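Local coordinates for microbial serine proteinases; subtilisin (Bacillus subtilis, PDB 2GKO), which hydrolyses peptide bonds as a cold-adapted, calcium-loaded serine protease of the subtilase family, at residues A[8-11]-A[12-16]. Sequence-based numbering, arbitrary orientation.
Sequences WGIK and AIYNN
A12 N donates to W8 O over 2.7 Å, and with this bond begins a compact example of how a short helix is held along its length and then brought to an end. I13 N to G9 O and Y14 N to I10 O, both 2.9 Å, continue the i to i+4 pattern of an alpha helix. K11 O takes part in the helix end, accepting N16 N at 3.1 Å in a fairly straight bond (N-H...O 165°), and N15 N makes a weak bond back to A12 O. With N15 in positive phi as the C-prime residue, this is a Schellman motif, and it turns the chain out of the helix.

Side chains one turn apart add apolar contacts to the backbone bonds. The methyl of A12 lies 4.0 Å from W8 CE3, at the six-membered end of an indole whose CG sits between the backbone N and the carbonyl carbon (chi1 83°), a torsion that lays the benzo ring beside the first turn, roughly square to the axis, with A12 CB approaching it obliquely from the next turn. Farther round, I10 CG2 meets Y14 CD2 at 4.2 Å, and I10 O lies near the plane of the phenol ring, at its edge. Past the Schellman turn the chain folds back on K11, whose CB comes within 3.4 Å of N16 O.

Polar ends are fixed from outside: W8 NE1 bonds to A231 O, Y14 OH to V92 O and S23 N, and the K11 chain, bent at chi4 (84°), returns NZ to T6 O. N16 OD1 receives N18 N just beyond the turn. Helix 8-14 thus packs near the N-terminus: I10 and I13 both touch H254, and I13 also reaches L258, on helix 248-265, which begins in the pocket holding phenylmethanesulfonic acid, while I13 pairs through its backbone with V308 near the C-terminus.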
loop_
_atom_site.group_PDB
_atom_site.type_symbol
_atom_site.label_atom_id
_atom_site.label_comp_id
_atom_site.label_asym_id
_atom_site.label_seq_id
_atom_site.Cartn_x
_atom_site.Cartn_y
_atom_site.Cartn_z
ATOM N N TRP A 8 -12.614 -8.977 -4.956
ATOM C CA TRP A 8 -12.090 -10.223 -4.383
ATOM C C TRP A 8 -11.016 -9.989 -3.345
ATOM O O TRP A 8 -10.964 -10.637 -2.299
ATOM C CB TRP A 8 -11.596 -11.199 -5.473
ATOM C CG TRP A 8 -10.195 -10.949 -5.974
ATOM C CD1 TRP A 8 -9.848 -10.267 -7.104
ATOM C CD2 TRP A 8 -8.967 -11.408 -5.390
ATOM N NE1 TRP A 8 -8.480 -10.254 -7.243
ATOM C CE2 TRP A 8 -7.912 -10.931 -6.196
ATOM C CE3 TRP A 8 -8.645 -12.152 -4.244
ATOM C CZ2 TRP A 8 -6.573 -11.202 -5.908
ATOM C CZ3 TRP A 8 -7.319 -12.413 -3.948
ATOM C CH2 TRP A 8 -6.290 -11.934 -4.788
ATOM N N GLY A 9 -10.145 -9.009 -3.577
ATOM C CA GLY A 9 -9.079 -8.774 -2.623
ATOM C C GLY A 9 -9.544 -8.156 -1.307
ATOM O O GLY A 9 -8.937 -8.391 -0.269
ATOM N N ILE A 10 -10.616 -7.363 -1.371
ATOM C CA ILE A 10 -11.236 -6.804 -0.175
ATOM C C ILE A 10 -11.853 -7.950 0.628
ATOM O O ILE A 10 -11.610 -8.069 1.813
ATOM C CB ILE A 10 -12.275 -5.719 -0.527
ATOM C CG1 ILE A 10 -11.600 -4.524 -1.242
ATOM C CG2 ILE A 10 -13.000 -5.237 0.698
ATOM C CD1 ILE A 10 -10.391 -3.937 -0.542
ATOM N N LYS A 11 -12.633 -8.792 -0.038
ATOM C CA LYS A 11 -13.216 -9.964 0.606
ATOM C C LYS A 11 -12.120 -10.854 1.154
ATOM O O LYS A 11 -12.226 -11.375 2.253
ATOM C CB LYS A 11 -14.111 -10.743 -0.352
ATOM C CG LYS A 11 -15.370 -10.017 -0.763
ATOM C CD LYS A 11 -16.325 -10.988 -1.494
ATOM C CE LYS A 11 -17.693 -10.396 -1.766
ATOM N NZ LYS A 11 -17.737 -9.579 -2.999
ATOM N N ALA A 12 -11.031 -11.025 0.401
ATOM C CA ALA A 12 -9.926 -11.861 0.872
ATOM C C ALA A 12 -9.250 -11.335 2.118
ATOM O O ALA A 12 -9.041 -12.061 3.084
ATOM C CB ALA A 12 -8.918 -12.076 -0.227
ATOM N N ILE A 13 -8.902 -10.053 2.137
ATOM C CA ILE A 13 -8.246 -9.516 3.303
ATOM C C ILE A 13 -9.218 -9.396 4.513
ATOM O O ILE A 13 -8.770 -9.462 5.646
ATOM C CB ILE A 13 -7.471 -8.182 2.973
ATOM C CG1 ILE A 13 -6.431 -7.876 4.037
ATOM C CG2 ILE A 13 -8.391 -6.997 2.784
ATOM C CD1 ILE A 13 -5.369 -6.855 3.562
ATOM N N TYR A 14 -10.513 -9.248 4.250
ATOM C CA TYR A 14 -11.538 -9.219 5.306
ATOM C C TYR A 14 -11.896 -10.639 5.738
ATOM O O TYR A 14 -12.491 -10.828 6.813
ATOM C CB TYR A 14 -12.812 -8.485 4.842
ATOM C CG TYR A 14 -12.798 -7.055 5.299
ATOM C CD1 TYR A 14 -13.530 -6.647 6.404
ATOM C CD2 TYR A 14 -11.969 -6.125 4.681
ATOM C CE1 TYR A 14 -13.468 -5.325 6.860
ATOM C CE2 TYR A 14 -11.897 -4.818 5.129
ATOM C CZ TYR A 14 -12.652 -4.417 6.215
ATOM O OH TYR A 14 -12.574 -3.125 6.654
ATOM N N ASN A 15 -11.527 -11.613 4.911
ATOM C CA ASN A 15 -11.823 -13.038 5.163
ATOM C C ASN A 15 -13.326 -13.263 5.322
ATOM O O ASN A 15 -13.785 -13.838 6.304
ATOM C CB ASN A 15 -11.021 -13.529 6.366
ATOM C CG ASN A 15 -10.834 -15.061 6.393
ATOM O OD1 ASN A 15 -10.153 -15.566 7.272
ATOM N ND2 ASN A 15 -11.437 -15.777 5.444
ATOM N N ASN A 16 -14.083 -12.813 4.334
ATOM C CA ASN A 16 -15.527 -12.990 4.308
ATOM C C ASN A 16 -16.029 -13.001 2.875
ATOM O O ASN A 16 -15.980 -11.981 2.183
ATOM C CB ASN A 16 -16.197 -11.870 5.114
ATOM C CG ASN A 16 -17.700 -12.019 5.204
ATOM O OD1 ASN A 16 -18.313 -12.800 4.486
ATOM N ND2 ASN A 16 -18.308 -11.244 6.098
#